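PDB 2HJM: DUF3216 domain-containing protein from Pyrococcus furiosus, which is of unknown function but folds as an all-helical protein, with four copies of the chain in the assembly. Local coordinates for residues V10-K14 and A28-F32. Residues are numbered along the deposited sequence; the frame is centred on the assembly and turned at random.
Sequences VEKVK and AIERF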
loop_
_atom_site.group_PDB
_atom_site.type_symbol
_atom_site.label_atom_id
_atom_site.label_comp_id
_atom_site.label_asym_id
_atom_site.label_seq_id
_atom_site.Cartn_x
_atom_site.Cartn_y
_atom_site.Cartn_z
ATOM N N VAL A 10 1.441 -4.077 11.808
ATOM C CA VAL A 10 2.328 -3.692 12.899
ATOM C C VAL A 10 1.990 -4.649 14.020
ATOM O O VAL A 10 2.854 -5.337 14.565
ATOM C CB VAL A 10 2.047 -2.259 13.424
ATOM C CG1 VAL A 10 2.752 -2.036 14.750
ATOM C CG2 VAL A 10 2.503 -1.241 12.425
ATOM N N GLU A 11 0.703 -4.697 14.337
ATOM C CA GLU A 11 0.220 -5.539 15.409
ATOM C C GLU A 11 0.669 -6.980 15.248
ATOM O O GLU A 11 1.071 -7.613 16.215
ATOM C CB GLU A 11 -1.302 -5.443 15.511
ATOM C CG GLU A 11 -1.801 -5.666 16.932
ATOM C CD GLU A 11 -1.142 -4.725 17.955
ATOM O OE1 GLU A 11 -1.208 -5.041 19.168
ATOM O OE2 GLU A 11 -0.576 -3.675 17.554
ATOM N N LYS A 12 0.621 -7.504 14.032
ATOM C CA LYS A 12 1.076 -8.867 13.837
ATOM C C LYS A 12 2.524 -8.964 14.288
ATOM O O LYS A 12 2.851 -9.743 15.173
ATOM C CB LYS A 12 0.956 -9.276 12.370
ATOM C CG LYS A 12 -0.463 -9.608 11.944
ATOM C CD LYS A 12 -0.968 -10.835 12.679
ATOM C CE LYS A 12 -2.444 -11.093 12.398
ATOM N NZ LYS A 12 -3.326 -10.009 12.939
ATOM N N VAL A 13 3.388 -8.146 13.702
ATOM C CA VAL A 13 4.802 -8.174 14.050
ATOM C C VAL A 13 5.037 -8.191 15.552
ATOM O O VAL A 13 5.814 -9.003 16.036
ATOM C CB VAL A 13 5.571 -6.990 13.406
ATOM C CG1 VAL A 13 7.067 -7.083 13.730
ATOM C CG2 VAL A 13 5.371 -7.016 11.897
ATOM N N LYS A 14 4.375 -7.315 16.297
ATOM C CA LYS A 14 4.564 -7.309 17.747
ATOM C C LYS A 14 4.204 -8.680 18.301
ATOM O O LYS A 14 4.946 -9.262 19.093
ATOM C CB LYS A 14 3.684 -6.257 18.421
ATOM C CG LYS A 14 4.001 -4.831 18.038
ATOM C CD LYS A 14 3.505 -3.862 19.098
ATOM C CE LYS A 14 2.000 -3.960 19.289
ATOM N NZ LYS A 14 1.532 -3.077 20.398
ATOM N N ALA A 28 9.611 -2.250 22.234
ATOM C CA ALA A 28 10.359 -1.261 21.450
ATOM C C ALA A 28 9.530 -0.724 20.282
ATOM O O ALA A 28 9.514 0.482 20.022
ATOM C CB ALA A 28 11.641 -1.882 20.931
ATOM N N ILE A 29 8.857 -1.624 19.570
ATOM C CA ILE A 29 8.008 -1.215 18.458
ATOM C C ILE A 29 7.040 -0.138 18.936
ATOM O O ILE A 29 7.009 0.965 18.395
ATOM C CB ILE A 29 7.194 -2.403 17.902
ATOM C CG1 ILE A 29 8.141 -3.414 17.257
ATOM C CG2 ILE A 29 6.162 -1.915 16.892
ATOM C CD1 ILE A 29 7.447 -4.659 16.714
ATOM N N GLU A 30 6.252 -0.461 19.957
ATOM C CA GLU A 30 5.291 0.499 20.492
ATOM C C GLU A 30 6.004 1.820 20.742
ATOM O O GLU A 30 5.540 2.884 20.312
ATOM C CB GLU A 30 4.673 -0.020 21.794
ATOM C CG GLU A 30 3.851 -1.290 21.622
ATOM C CD GLU A 30 3.438 -1.915 22.951
ATOM O OE1 GLU A 30 4.312 -2.108 23.828
ATOM O OE2 GLU A 30 2.243 -2.228 23.116
ATOM N N ARG A 31 7.144 1.750 21.422
ATOM C CA ARG A 31 7.894 2.963 21.692
ATOM C C ARG A 31 8.123 3.681 20.359
ATOM O O ARG A 31 7.924 4.887 20.265
ATOM C CB ARG A 31 9.217 2.631 22.362
ATOM N N PHE A 32 8.503 2.938 19.321
ATOM C CA PHE A 32 8.751 3.543 18.017
ATOM C C PHE A 32 7.479 4.110 17.351
ATOM O O PHE A 32 7.444 5.280 16.954
ATOM C CB PHE A 32 9.445 2.527 17.088
ATOM C CG PHE A 32 9.856 3.099 15.753
ATOM C CD1 PHE A 32 8.926 3.275 14.735
ATOM C CD2 PHE A 32 11.160 3.528 15.540
ATOM C CE1 PHE A 32 9.285 3.871 13.532
ATOM C CE2 PHE A 32 11.529 4.127 14.336
ATOM C CZ PHE A 32 10.586 4.298 13.334
#
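A helical hairpin forms this contact. Helix 6-18 and helix 23-34 pack roughly antiparallel, and Ile-29 of the second points into a groove lined by Val-10, Val-13 and Lys-14 of the first. The axes of 10-14 and 28-32 approach to 10.7 Å, with 152° between their N-to-C directions. The two branches of Ile-29 reach different valines but share Lys-14. Ile-29 CG2 lies 4.0 Å from Val-10 CG1, the two side chains running past one another in opposite senses. Ile-29 CD1 meets Val-13 CG1 at 3.9 Å, and these two side chains cross nearly at right angles. In Ile-29, CG1 lies anti to the carbonyl carbon (chi1 -67°) and CD1 extends beyond it, which carries the methyl to Val-13. The aliphatic part of Lys-14 closes the groove: its CG lies 3.7 Å from Ile-29 CD1. Helix 45-63 thus packs against both arms of the hairpin, with Ile-52 against Val-10, Leu-56 against Val-13, and Ile-59 against Ile-29. The lysine chain then bends at chi3 (-60°), and its NZ links two glutamates in one salt-bridge network. Lys-14 NZ lies 3.6 Å from Glu-11 OE2 in its own helix. Across the contact, Lys-14 NZ forms a salt bridge to Glu-30 OE2. Replaced by an alanine, Lys-14 would probably leave both glutamates without their shared cation and uncover one side of Ile-29. Lys-14 NZ donates to Glu-30 OE2 at 2.9 Å, on the anti side and tilted out of the carboxylate plane.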